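Local coordinates for protein cytochrome P450 reductase (Amycolatopsis methanolica 239, PDB 5OGX) that transfers electrons from NADH, through FAD and a [2Fe-2S] cluster, to the cytochrome P450 GcoA that O-demethylates lignin-derived aromatics such as guaiacol, at residues 279-284 / 289-294. Sequence-based numbering, arbitrary orientation. Where two conformers were deposited one is given.
Sequences AYRGGF and FVEDVP. Unlike the reference sequence in segment 279-284: Gly282 (reference Ser).
Arg281, on the edge strand of the parallel sheet in the NAD-binding domain, reaches to Glu291 and Asp292 in the last turn of helix 285-292. Its chain bends at chi2 (-85°) and chi3, turning the guanidinium edge-on to both acids. Arg281 NH1 gives Asp292 OD2 a nearly straight 3.2 Å bond on the syn lone pair, in the guanidinium plane, while Asp292 OD1 takes a weak bond from both NH1 and NH2. Asp292 approaches from the opposite direction, its carboxylate plane turned 57° from the guanidinium. Glu291, extended beyond CG, instead runs alongside in the opposite direction; Arg281 NH2 forms a salt bridge to its OE1 at 3.0 Å, on the anti side and tilted out of the carboxylate plane. A water accepting from Arg281 NE at 3.0 Å also lies within hydrogen-bonding distance of Glu291 OE1. Tyr241, the strongest polar partner of Asp292, hydrogen-bonds OD2 through its OH, tying it to strand 238-244. A leucine in place of Arg281 would probably cost Glu291 this cation, leave Asp292 relying mainly on Tyr241 and remove the ionic helix-strand link. One cation thus serves two acids in a surface salt-bridge network and is likely to offset their mutual repulsion.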
ATOM      1  N   ALA A 279     -24.304  -3.211 -18.281  1.00 39.28           N
ATOM      2  CA  ALA A 279     -23.719  -1.879 -18.236  1.00 36.88           C
ATOM      3  C   ALA A 279     -22.201  -1.891 -18.178  1.00 37.78           C
ATOM      4  O   ALA A 279     -21.593  -0.837 -18.389  1.00 39.38           O
ATOM      5  CB  ALA A 279     -24.257  -1.107 -17.029  1.00 41.30           C
ATOM      6  N   TYR A 280     -21.576  -3.042 -17.920  1.00 38.06           N
ATOM      7  CA  TYR A 280     -20.185  -3.074 -17.482  1.00 33.38           C
ATOM      8  C   TYR A 280     -19.386  -4.143 -18.214  1.00 33.50           C
ATOM      9  O   TYR A 280     -19.918  -5.188 -18.589  1.00 33.88           O
ATOM     10  CB  TYR A 280     -20.101  -3.332 -15.972  1.00 31.32           C
ATOM     11  CG  TYR A 280     -20.722  -2.244 -15.131  1.00 33.48           C
ATOM     12  CD1 TYR A 280     -20.212  -0.952 -15.158  1.00 32.14           C
ATOM     13  CD2 TYR A 280     -21.824  -2.502 -14.326  1.00 42.07           C
ATOM     14  CE1 TYR A 280     -20.782   0.052 -14.399  1.00 37.92           C
ATOM     15  CE2 TYR A 280     -22.410  -1.502 -13.567  1.00 43.42           C
ATOM     16  CZ  TYR A 280     -21.880  -0.229 -13.607  1.00 42.89           C
ATOM     17  OH  TYR A 280     -22.449   0.773 -12.858  1.00 43.98           O
ATOM     18  N   ARG A 281     -18.080  -3.882 -18.359  1.00 33.50           N
ATOM     19  CA  ARG A 281     -17.149  -4.869 -18.896  1.00 33.24           C
ATOM     20  C   ARG A 281     -17.133  -6.129 -18.035  1.00 31.33           C
ATOM     21  O   ARG A 281     -17.220  -6.067 -16.808  1.00 29.51           O
ATOM     22  CB  ARG A 281     -15.733  -4.288 -18.964  1.00 36.17           C
ATOM     23  CG  ARG A 281     -15.606  -2.948 -19.675  1.00 39.98           C
ATOM     24  CD  ARG A 281     -15.462  -3.124 -21.171  1.00 40.68           C
ATOM     25  NE  ARG A 281     -14.256  -3.850 -21.560  1.00 35.06           N
ATOM     26  CZ  ARG A 281     -13.072  -3.281 -21.771  1.00 35.98           C
ATOM     27  NH1 ARG A 281     -12.924  -1.971 -21.621  1.00 33.75           N
ATOM     28  NH2 ARG A 281     -12.036  -4.024 -22.134  1.00 34.15           N
ATOM     29  N   GLY A 282     -16.998  -7.282 -18.685  1.00 32.37           N
ATOM     30  CA  GLY A 282     -16.894  -8.543 -17.987  1.00 35.12           C
ATOM     31  C   GLY A 282     -15.463  -9.050 -17.947  1.00 35.41           C
ATOM     32  O   GLY A 282     -14.610  -8.623 -18.720  1.00 31.59           O
ATOM     33  N   GLY A 283     -15.212  -9.974 -17.024  1.00 34.29           N
ATOM     34  CA  GLY A 283     -13.934 -10.651 -16.984  1.00 35.45           C
ATOM     35  C   GLY A 283     -13.031 -10.195 -15.861  1.00 30.44           C
ATOM     36  O   GLY A 283     -13.491  -9.780 -14.793  1.00 27.59           O
ATOM     37  N   PHE A 284     -11.736 -10.275 -16.096  1.00 26.07           N
ATOM     38  CA  PHE A 284     -10.790  -9.909 -15.071  1.00 28.49           C
ATOM     39  C   PHE A 284     -10.072  -8.620 -15.479  1.00 23.84           C
ATOM     40  O   PHE A 284      -9.930  -8.343 -16.671  1.00 29.78           O
ATOM     41  CB  PHE A 284      -9.818 -11.074 -14.849  1.00 30.79           C
ATOM     42  CG  PHE A 284     -10.507 -12.340 -14.393  1.00 28.78           C
ATOM     43  CD1 PHE A 284     -10.827 -12.527 -13.063  1.00 35.75           C
ATOM     44  CD2 PHE A 284     -10.868 -13.320 -15.301  1.00 35.95           C
ATOM     45  CE1 PHE A 284     -11.473 -13.668 -12.644  1.00 38.25           C
ATOM     46  CE2 PHE A 284     -11.514 -14.472 -14.884  1.00 39.77           C
ATOM     47  CZ  PHE A 284     -11.818 -14.644 -13.558  1.00 38.12           C
ATOM     48  N   PHE A 289      -7.564  -4.150 -19.569  1.00 22.37           N
ATOM     49  CA  PHE A 289      -6.554  -3.196 -20.009  1.00 19.64           C
ATOM     50  C   PHE A 289      -5.838  -3.699 -21.251  1.00 22.47           C
ATOM     51  O   PHE A 289      -5.648  -2.949 -22.215  1.00 22.51           O
ATOM     52  CB  PHE A 289      -5.539  -2.926 -18.897  1.00 20.11           C
ATOM     53  CG  PHE A 289      -4.293  -2.233 -19.378  1.00 18.25           C
ATOM     54  CD1 PHE A 289      -4.328  -0.896 -19.740  1.00 17.92           C
ATOM     55  CD2 PHE A 289      -3.074  -2.909 -19.422  1.00 23.74           C
ATOM     56  CE1 PHE A 289      -3.201  -0.242 -20.161  1.00 20.13           C
ATOM     57  CE2 PHE A 289      -1.922  -2.260 -19.853  1.00 22.51           C
ATOM     58  CZ  PHE A 289      -1.984  -0.924 -20.220  1.00 25.88           C
ATOM     59  N   VAL A 290      -5.419  -4.969 -21.232  0.55 24.87           N
ATOM     60  CA  VAL A 290      -4.738  -5.558 -22.380  0.55 25.93           C
ATOM     61  C   VAL A 290      -5.600  -5.439 -23.630  0.55 26.37           C
ATOM     62  O   VAL A 290      -5.098  -5.178 -24.730  0.55 27.38           O
ATOM     63  CB  VAL A 290      -4.366  -7.022 -22.078  0.55 28.94           C
ATOM     64  CG1 VAL A 290      -3.823  -7.698 -23.322  0.55 30.94           C
ATOM     65  CG2 VAL A 290      -3.352  -7.086 -20.937  0.55 29.32           C
ATOM     66  N   GLU A 291      -6.916  -5.603 -23.477  1.00 27.18           N
ATOM     67  CA  GLU A 291      -7.829  -5.441 -24.611  1.00 29.44           C
ATOM     68  C   GLU A 291      -7.837  -3.999 -25.117  1.00 31.74           C
ATOM     69  O   GLU A 291      -7.871  -3.759 -26.329  1.00 31.66           O
ATOM     70  CB  GLU A 291      -9.251  -5.851 -24.220  1.00 31.85           C
ATOM     71  CG  GLU A 291      -9.485  -7.342 -24.088  1.00 43.95           C
ATOM     72  CD  GLU A 291     -10.762  -7.674 -23.318  1.00 58.03           C
ATOM     73  OE1 GLU A 291     -11.619  -6.777 -23.146  1.00 57.94           O
ATOM     74  OE2 GLU A 291     -10.900  -8.836 -22.875  1.00 61.75           O
ATOM     75  N   ASP A 292      -7.834  -3.031 -24.203  1.00 27.07           N
ATOM     76  CA  ASP A 292      -7.916  -1.618 -24.564  1.00 26.55           C
ATOM     77  C   ASP A 292      -6.607  -1.070 -25.116  1.00 27.00           C
ATOM     78  O   ASP A 292      -6.623  -0.179 -25.977  1.00 28.07           O
ATOM     79  CB  ASP A 292      -8.313  -0.786 -23.342  1.00 23.82           C
ATOM     80  CG  ASP A 292      -9.729  -1.048 -22.881  1.00 27.57           C
ATOM     81  OD1 ASP A 292     -10.521  -1.607 -23.658  1.00 30.79           O
ATOM     82  OD2 ASP A 292     -10.055  -0.675 -21.737  1.00 27.33           O
ATOM     83  N   VAL A 293      -5.480  -1.571 -24.617  1.00 24.05           N
ATOM     84  CA  VAL A 293      -4.145  -1.035 -24.875  1.00 22.82           C
ATOM     85  C   VAL A 293      -3.248  -2.219 -25.213  1.00 22.28           C
ATOM     86  O   VAL A 293      -2.565  -2.758 -24.325  1.00 26.14           O
ATOM     87  CB  VAL A 293      -3.632  -0.256 -23.651  1.00 22.79           C
ATOM     88  CG1 VAL A 293      -2.232   0.337 -23.901  1.00 26.17           C
ATOM     89  CG2 VAL A 293      -4.641   0.856 -23.274  1.00 25.99           C
ATOM     90  N   PRO A 294      -3.222  -2.668 -26.468  1.00 25.69           N
ATOM     91  CA  PRO A 294      -2.561  -3.948 -26.770  1.00 28.15           C
ATOM     92  C   PRO A 294      -1.069  -3.938 -26.517  1.00 35.69           C
ATOM     93  O   PRO A 294      -0.499  -4.993 -26.207  1.00 30.86           O
ATOM     94  CB  PRO A 294      -2.879  -4.163 -28.255  1.00 30.36           C
ATOM     95  CG  PRO A 294      -4.106  -3.373 -28.491  1.00 33.17           C
ATOM     96  CD  PRO A 294      -3.978  -2.158 -27.619  1.00 30.34           C
TER
HETATM   97  O   HOH W   1     -13.665  -6.813 -21.214  1.00 49.91           O
HETATM   98  O   HOH W   2     -12.032  -9.847 -20.713  1.00 51.25           O